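Local coordinates for protein putative ribosomal N-acetyltransferase YdaF (Bacillus subtilis, PDB 1NSL) that probably acts as a GNAT-family N-acetyltransferase, transferring acetyl groups to protein N-termini, possibly those of ribosomal proteins, and assembles as a homohexamer, at residues C[121-126]-C[175-180]. Sequence-based numbering, arbitrary orientation.
Sequences YAFEEL and LLKREW
Phe-123 turns one face of its ring to CB of Lys-177, which sits 3.8 Å from the ring centroid and 30° off the ring normal, a CH-pi contact. The two side chains then run past each other in opposite directions. With CG of Lys-177 anti to its backbone N (chi1 169°) and the rest of the chain fully extended, its ammonium group reaches back to the helix, where NZ donates to Phe-123 O at 2.9 Å. The C=O...N angle of 167° puts this donor almost in line with the carbonyl, in the last turn of the helix, where a positive charge is probably favourable. Leu-175 O meets the ring edge near its plane, 3.5 Å from Phe-123 CZ, and Leu-175 CG packs against Phe-123 CE2. Trp-180 also packs against Phe-123, obliquely, neither stacked nor edge-to-face: the phenyl and indole six-membered ring centroids are 5.3 Å apart, with Phe-123 CD2 over the indole face. Arg-178 and Glu-179 form salt bridges with Asp-159 and Arg-158, respectively, of a second subunit. Together these contacts join helix 110-124 to the end of strand 166-176, its type I turn from Leu-176 to Glu-179 and Trp-180, beside strand 130-136, where Leu-175 bonds to Val-131 through the backbone.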
loop_
_atom_site.group_PDB
_atom_site.type_symbol
_atom_site.label_atom_id
_atom_site.label_comp_id
_atom_site.label_asym_id
_atom_site.label_seq_id
_atom_site.Cartn_x
_atom_site.Cartn_y
_atom_site.Cartn_z
ATOM N N TYR C 121 14.916 -28.961 1.580
ATOM C CA TYR C 121 14.325 -27.934 0.784
ATOM C C TYR C 121 15.298 -26.811 0.619
ATOM O O TYR C 121 15.436 -26.246 -0.454
ATOM C CB TYR C 121 13.087 -27.403 1.484
ATOM C CG TYR C 121 12.531 -26.160 0.863
ATOM C CD1 TYR C 121 11.773 -26.220 -0.306
ATOM C CD2 TYR C 121 12.740 -24.909 1.454
ATOM C CE1 TYR C 121 11.243 -25.073 -0.875
ATOM C CE2 TYR C 121 12.218 -23.749 0.877
ATOM C CZ TYR C 121 11.470 -23.835 -0.287
ATOM O OH TYR C 121 10.942 -22.680 -0.860
ATOM N N ALA C 122 15.986 -26.472 1.688
ATOM C CA ALA C 122 16.850 -25.333 1.588
ATOM C C ALA C 122 17.917 -25.641 0.584
ATOM O O ALA C 122 18.172 -24.826 -0.293
ATOM C CB ALA C 122 17.429 -25.070 2.847
ATOM N N PHE C 123 18.528 -26.829 0.673
ATOM C CA PHE C 123 19.634 -27.190 -0.218
ATOM C C PHE C 123 19.231 -27.671 -1.589
ATOM O O PHE C 123 20.057 -27.639 -2.507
ATOM C CB PHE C 123 20.500 -28.286 0.388
ATOM C CG PHE C 123 21.332 -27.851 1.562
ATOM C CD1 PHE C 123 21.933 -26.603 1.615
ATOM C CD2 PHE C 123 21.514 -28.679 2.622
ATOM C CE1 PHE C 123 22.685 -26.230 2.720
ATOM C CE2 PHE C 123 22.260 -28.300 3.677
ATOM C CZ PHE C 123 22.845 -27.092 3.719
ATOM N N GLU C 124 18.015 -28.162 -1.788
ATOM C CA GLU C 124 17.707 -28.720 -3.130
ATOM C C GLU C 124 16.601 -27.987 -3.853
ATOM O O GLU C 124 15.982 -28.563 -4.719
ATOM C CB GLU C 124 17.239 -30.172 -3.019
ATOM C CG GLU C 124 18.292 -31.270 -3.029
ATOM C CD GLU C 124 17.711 -32.661 -2.684
ATOM O OE1 GLU C 124 16.467 -32.850 -2.612
ATOM O OE2 GLU C 124 18.501 -33.597 -2.468
ATOM N N GLU C 125 16.305 -26.749 -3.487
ATOM C CA GLU C 125 15.211 -26.013 -4.122
ATOM C C GLU C 125 15.506 -24.525 -4.105
ATOM O O GLU C 125 15.329 -23.842 -5.092
ATOM C CB GLU C 125 13.896 -26.275 -3.382
ATOM C CG GLU C 125 13.417 -27.719 -3.444
ATOM C CD GLU C 125 12.746 -28.058 -4.779
ATOM O OE1 GLU C 125 11.979 -27.209 -5.302
ATOM O OE2 GLU C 125 12.977 -29.169 -5.318
ATOM N N LEU C 126 15.901 -23.983 -2.966
ATOM C CA LEU C 126 16.288 -22.588 -3.001
ATOM C C LEU C 126 17.737 -22.654 -3.428
ATOM O O LEU C 126 18.349 -21.623 -3.776
ATOM C CB LEU C 126 16.123 -21.902 -1.667
ATOM C CG LEU C 126 14.758 -22.108 -1.048
ATOM C CD1 LEU C 126 14.671 -21.397 0.311
ATOM C CD2 LEU C 126 13.691 -21.638 -1.967
ATOM N N LEU C 175 25.676 -25.500 8.382
ATOM C CA LEU C 175 25.811 -26.670 7.604
ATOM C C LEU C 175 26.082 -26.236 6.156
ATOM O O LEU C 175 25.346 -25.444 5.580
ATOM C CB LEU C 175 24.547 -27.510 7.768
ATOM C CG LEU C 175 24.446 -28.754 6.873
ATOM C CD1 LEU C 175 25.735 -29.557 6.822
ATOM C CD2 LEU C 175 23.311 -29.625 7.313
ATOM N N LEU C 176 27.176 -26.726 5.568
ATOM C CA LEU C 176 27.454 -26.310 4.216
ATOM C C LEU C 176 26.945 -27.340 3.284
ATOM O O LEU C 176 27.248 -28.482 3.445
ATOM C CB LEU C 176 28.920 -26.092 4.017
ATOM C CG LEU C 176 29.522 -25.150 5.039
ATOM C CD1 LEU C 176 30.649 -24.391 4.444
ATOM C CD2 LEU C 176 28.514 -24.166 5.534
ATOM N N LYS C 177 26.172 -26.936 2.292
ATOM C CA LYS C 177 25.598 -27.881 1.333
ATOM C C LYS C 177 26.539 -28.934 0.752
ATOM O O LYS C 177 26.061 -29.944 0.288
ATOM C CB LYS C 177 24.915 -27.149 0.178
ATOM C CG LYS C 177 24.548 -28.074 -0.978
ATOM C CD LYS C 177 23.880 -27.332 -2.088
ATOM C CE LYS C 177 23.268 -28.280 -3.122
ATOM N NZ LYS C 177 22.404 -27.543 -4.126
ATOM N N ARG C 178 27.848 -28.707 0.733
ATOM C CA ARG C 178 28.757 -29.758 0.311
ATOM C C ARG C 178 29.100 -30.752 1.444
ATOM O O ARG C 178 29.938 -31.631 1.253
ATOM C CB ARG C 178 30.037 -29.173 -0.258
ATOM C CG ARG C 178 31.015 -28.677 0.772
ATOM C CD ARG C 178 32.095 -27.726 0.233
ATOM N NE ARG C 178 32.959 -27.314 1.336
ATOM C CZ ARG C 178 32.982 -26.096 1.904
ATOM N NH1 ARG C 178 32.229 -25.091 1.431
ATOM N NH2 ARG C 178 33.806 -25.888 2.936
ATOM N N GLU C 179 28.496 -30.616 2.631
ATOM C CA GLU C 179 28.753 -31.592 3.675
ATOM C C GLU C 179 27.499 -32.429 3.848
ATOM O O GLU C 179 27.067 -32.741 4.953
ATOM C CB GLU C 179 29.187 -30.948 4.982
ATOM C CG GLU C 179 30.002 -29.671 4.851
ATOM C CD GLU C 179 30.049 -28.856 6.162
ATOM O OE1 GLU C 179 30.680 -27.787 6.245
ATOM O OE2 GLU C 179 29.423 -29.252 7.151
ATOM N N TRP C 180 26.957 -32.859 2.719
ATOM C CA TRP C 180 25.648 -33.495 2.686
ATOM C C TRP C 180 25.648 -34.383 1.458
ATOM O O TRP C 180 26.652 -34.433 0.717
ATOM C CB TRP C 180 24.641 -32.369 2.505
ATOM C CG TRP C 180 23.261 -32.623 2.955
ATOM C CD1 TRP C 180 22.848 -33.021 4.214
ATOM C CD2 TRP C 180 22.073 -32.478 2.183
ATOM N NE1 TRP C 180 21.475 -33.114 4.259
ATOM C CE2 TRP C 180 20.980 -32.818 3.018
ATOM C CE3 TRP C 180 21.822 -32.151 0.847
ATOM C CZ2 TRP C 180 19.689 -32.853 2.565
ATOM C CZ3 TRP C 180 20.540 -32.159 0.393
ATOM C CH2 TRP C 180 19.479 -32.508 1.247
#